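Local coordinates for CBS domain-containing protein (Thermoplasma acidophilum DSM 1728, PDB 1PVM) that is of unknown function but joins a pair of CBS domains to a zinc-ribbon-like domain that binds a metal ion, iron having been seen there, at residues D93-L101 with L127-S135. Sequence-based numbering, arbitrary orientation.
Sequences DVKDVAAYL and LSRYLSRAS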
loop_
_atom_site.group_PDB
_atom_site.type_symbol
_atom_site.label_atom_id
_atom_site.label_comp_id
_atom_site.label_asym_id
_atom_site.label_seq_id
_atom_site.Cartn_x
_atom_site.Cartn_y
_atom_site.Cartn_z
ATOM N N ASP B 93 0.514 -25.267 -2.698
ATOM C CA ASP B 93 -0.886 -25.117 -3.058
ATOM C C ASP B 93 -1.218 -23.702 -2.585
ATOM O O ASP B 93 -0.548 -23.180 -1.690
ATOM C CB ASP B 93 -1.763 -26.114 -2.296
ATOM C CG ASP B 93 -3.240 -25.870 -2.525
ATOM O OD1 ASP B 93 -3.695 -26.060 -3.670
ATOM O OD2 ASP B 93 -3.949 -25.479 -1.575
ATOM N N VAL B 94 -2.236 -23.078 -3.165
ATOM C CA VAL B 94 -2.593 -21.724 -2.751
ATOM C C VAL B 94 -2.855 -21.663 -1.248
ATOM O O VAL B 94 -2.589 -20.642 -0.611
ATOM C CB VAL B 94 -3.839 -21.179 -3.509
ATOM C CG1 VAL B 94 -3.563 -21.128 -5.000
ATOM C CG2 VAL B 94 -5.068 -22.028 -3.204
ATOM N N LYS B 95 -3.357 -22.754 -0.676
ATOM C CA LYS B 95 -3.642 -22.795 0.756
ATOM C C LYS B 95 -2.368 -22.606 1.583
ATOM O O LYS B 95 -2.376 -21.911 2.599
ATOM C CB LYS B 95 -4.299 -24.124 1.137
ATOM C CG LYS B 95 -4.471 -24.293 2.638
ATOM C CD LYS B 95 -4.812 -25.723 3.030
ATOM C CE LYS B 95 -4.881 -25.861 4.547
ATOM N NZ LYS B 95 -5.117 -27.266 4.989
ATOM N N ASP B 96 -1.282 -23.235 1.140
ATOM C CA ASP B 96 0.013 -23.145 1.811
ATOM C C ASP B 96 0.588 -21.735 1.679
ATOM O O ASP B 96 1.229 -21.226 2.596
ATOM C CB ASP B 96 0.993 -24.147 1.198
ATOM C CG ASP B 96 0.503 -25.579 1.299
ATOM O OD1 ASP B 96 1.050 -26.445 0.581
ATOM O OD2 ASP B 96 -0.420 -25.841 2.098
ATOM N N VAL B 97 0.362 -21.112 0.528
ATOM C CA VAL B 97 0.860 -19.763 0.297
ATOM C C VAL B 97 0.108 -18.792 1.201
ATOM O O VAL B 97 0.702 -17.892 1.793
ATOM C CB VAL B 97 0.676 -19.347 -1.178
ATOM C CG1 VAL B 97 1.259 -17.952 -1.409
ATOM C CG2 VAL B 97 1.369 -20.354 -2.076
ATOM N N ALA B 98 -1.201 -18.986 1.312
ATOM C CA ALA B 98 -2.026 -18.135 2.159
ATOM C C ALA B 98 -1.518 -18.167 3.601
ATOM O O ALA B 98 -1.367 -17.121 4.241
ATOM C CB ALA B 98 -3.479 -18.596 2.101
ATOM N N ALA B 99 -1.260 -19.368 4.111
ATOM C CA ALA B 99 -0.767 -19.525 5.474
ATOM C C ALA B 99 0.579 -18.825 5.662
ATOM O O ALA B 99 0.830 -18.220 6.704
ATOM C CB ALA B 99 -0.641 -21.003 5.814
ATOM N N TYR B 100 1.445 -18.911 4.651
ATOM C CA TYR B 100 2.759 -18.274 4.724
ATOM C C TYR B 100 2.619 -16.757 4.769
ATOM O O TYR B 100 3.243 -16.089 5.589
ATOM C CB TYR B 100 3.620 -18.658 3.517
ATOM C CG TYR B 100 4.954 -17.938 3.491
ATOM C CD1 TYR B 100 6.006 -18.331 4.324
ATOM C CD2 TYR B 100 5.151 -16.835 2.662
ATOM C CE1 TYR B 100 7.223 -17.638 4.328
ATOM C CE2 TYR B 100 6.361 -16.134 2.658
ATOM C CZ TYR B 100 7.389 -16.541 3.493
ATOM O OH TYR B 100 8.579 -15.847 3.484
ATOM N N LEU B 101 1.805 -16.213 3.876
ATOM C CA LEU B 101 1.610 -14.773 3.845
ATOM C C LEU B 101 1.005 -14.271 5.157
ATOM O O LEU B 101 1.499 -13.315 5.745
ATOM C CB LEU B 101 0.705 -14.387 2.673
ATOM C CG LEU B 101 1.240 -14.657 1.260
ATOM C CD1 LEU B 101 0.171 -14.283 0.238
ATOM C CD2 LEU B 101 2.512 -13.864 1.013
ATOM N N LEU B 127 -4.131 -14.856 -5.619
ATOM C CA LEU B 127 -4.740 -15.870 -4.774
ATOM C C LEU B 127 -6.242 -15.725 -4.566
ATOM O O LEU B 127 -6.933 -16.717 -4.336
ATOM C CB LEU B 127 -4.058 -15.873 -3.405
ATOM C CG LEU B 127 -2.556 -16.152 -3.370
ATOM C CD1 LEU B 127 -2.022 -15.747 -2.011
ATOM C CD2 LEU B 127 -2.277 -17.624 -3.651
ATOM N N SER B 128 -6.747 -14.498 -4.644
ATOM C CA SER B 128 -8.167 -14.244 -4.410
ATOM C C SER B 128 -9.119 -15.038 -5.299
ATOM O O SER B 128 -10.285 -15.211 -4.952
ATOM C CB SER B 128 -8.480 -12.749 -4.556
ATOM O OG SER B 128 -8.468 -12.337 -5.914
ATOM N N ARG B 129 -8.633 -15.507 -6.444
ATOM C CA ARG B 129 -9.477 -16.272 -7.359
ATOM C C ARG B 129 -9.671 -17.715 -6.904
ATOM O O ARG B 129 -10.560 -18.415 -7.404
ATOM C CB ARG B 129 -8.873 -16.283 -8.765
ATOM C CG ARG B 129 -8.777 -14.929 -9.437
ATOM C CD ARG B 129 -8.622 -15.092 -10.937
ATOM N NE ARG B 129 -8.570 -13.808 -11.629
ATOM C CZ ARG B 129 -7.529 -12.986 -11.593
ATOM N NH1 ARG B 129 -6.446 -13.312 -10.896
ATOM N NH2 ARG B 129 -7.569 -11.835 -12.253
ATOM N N TYR B 130 -8.854 -18.156 -5.951
ATOM C CA TYR B 130 -8.918 -19.534 -5.475
ATOM C C TYR B 130 -9.195 -19.726 -3.989
ATOM O O TYR B 130 -9.843 -20.691 -3.598
ATOM C CB TYR B 130 -7.617 -20.248 -5.842
ATOM C CG TYR B 130 -7.275 -20.078 -7.302
ATOM C CD1 TYR B 130 -6.517 -18.996 -7.741
ATOM C CD2 TYR B 130 -7.790 -20.955 -8.258
ATOM C CE1 TYR B 130 -6.286 -18.783 -9.097
ATOM C CE2 TYR B 130 -7.567 -20.753 -9.616
ATOM C CZ TYR B 130 -6.817 -19.668 -10.029
ATOM O OH TYR B 130 -6.612 -19.463 -11.372
ATOM N N LEU B 131 -8.702 -18.812 -3.165
ATOM C CA LEU B 131 -8.890 -18.903 -1.725
ATOM C C LEU B 131 -10.338 -18.750 -1.285
ATOM O O LEU B 131 -11.162 -18.165 -1.989
ATOM C CB LEU B 131 -8.061 -17.830 -1.014
ATOM C CG LEU B 131 -6.543 -17.869 -1.158
ATOM C CD1 LEU B 131 -5.935 -16.758 -0.308
ATOM C CD2 LEU B 131 -6.016 -19.229 -0.713
ATOM N N SER B 132 -10.630 -19.267 -0.098
ATOM C CA SER B 132 -11.962 -19.157 0.472
ATOM C C SER B 132 -12.115 -17.723 0.968
ATOM O O SER B 132 -11.124 -17.017 1.165
ATOM C CB SER B 132 -12.116 -20.122 1.654
ATOM O OG SER B 132 -11.301 -19.726 2.748
ATOM N N ARG B 133 -13.355 -17.292 1.164
ATOM C CA ARG B 133 -13.629 -15.949 1.653
ATOM C C ARG B 133 -12.887 -15.706 2.970
ATOM O O ARG B 133 -12.251 -14.667 3.155
ATOM C CB ARG B 133 -15.137 -15.777 1.852
ATOM C CG ARG B 133 -15.535 -14.790 2.938
ATOM C CD ARG B 133 -17.039 -14.799 3.133
ATOM N NE ARG B 133 -17.711 -14.396 1.903
ATOM C CZ ARG B 133 -19.027 -14.374 1.734
ATOM N NH1 ARG B 133 -19.832 -14.737 2.725
ATOM N NH2 ARG B 133 -19.536 -13.986 0.573
ATOM N N ALA B 134 -12.968 -16.675 3.878
ATOM C CA ALA B 134 -12.319 -16.567 5.177
ATOM C C ALA B 134 -10.797 -16.473 5.075
ATOM O O ALA B 134 -10.159 -15.747 5.842
ATOM C CB ALA B 134 -12.705 -17.752 6.045
ATOM N N SER B 135 -10.207 -17.203 4.137
ATOM C CA SER B 135 -8.760 -17.169 3.995
ATOM C C SER B 135 -8.300 -15.787 3.518
ATOM O O SER B 135 -7.261 -15.277 3.958
ATOM C CB SER B 135 -8.307 -18.252 3.022
ATOM O OG SER B 135 -6.900 -18.370 3.040
#
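Val94, Val97, Ala98 and Leu101, on one face of helix 94-104, meet Leu127 and Leu131 in the second CBS domain, where the short helix 124-127 following strand 118-123 gives way to a turn and then to helix 133-145. Polar side chains serve the helix starts. Asp93 and Ser132 are N-caps: Asp93 OD2 accepts from Lys95 N, which comes from above the carboxylate plane, and Ser132 OG accepts from Ser135 N. With OG opposite its backbone N (chi1 -171°), Ser135 turns its hydroxyl to Ala98 CB, 3.6 Å away. Beyond this layer lies the dimer interface, where Leu131 O accepts a hydrogen bond from Arg133 NH1 of the second subunit.

No hydrogen bond crosses between the two segments; the contact is apolar, and valine and leucine suit it because their methyls pack against one another in a buried layer. Leu131 CD2 sits 3.9 Å from Val94 CG2 and 3.8 Å from Ala98 CB, a small residue that lets the leucine come close to the helix. Val94 CG1 lies opposite the carbonyl carbon (chi1 -61°), which turns CG2 toward Tyr130 CB, and the two side chains cross at about a right angle. Ile136 and Ile139 of helix 133-145 extend the apolar layer around Leu131. Leu127 and Val94 slide past each other in opposite directions, with Leu127 CD2 3.9 Å from Val94 CB. Leu127 CD1 lies 4.0 Å from Val97 CG1, and Leu127 meets Leu101 tip to tip, Leu101 CD1 and Leu127 CD1 forming a tight carbon pair 3.5 Å apart.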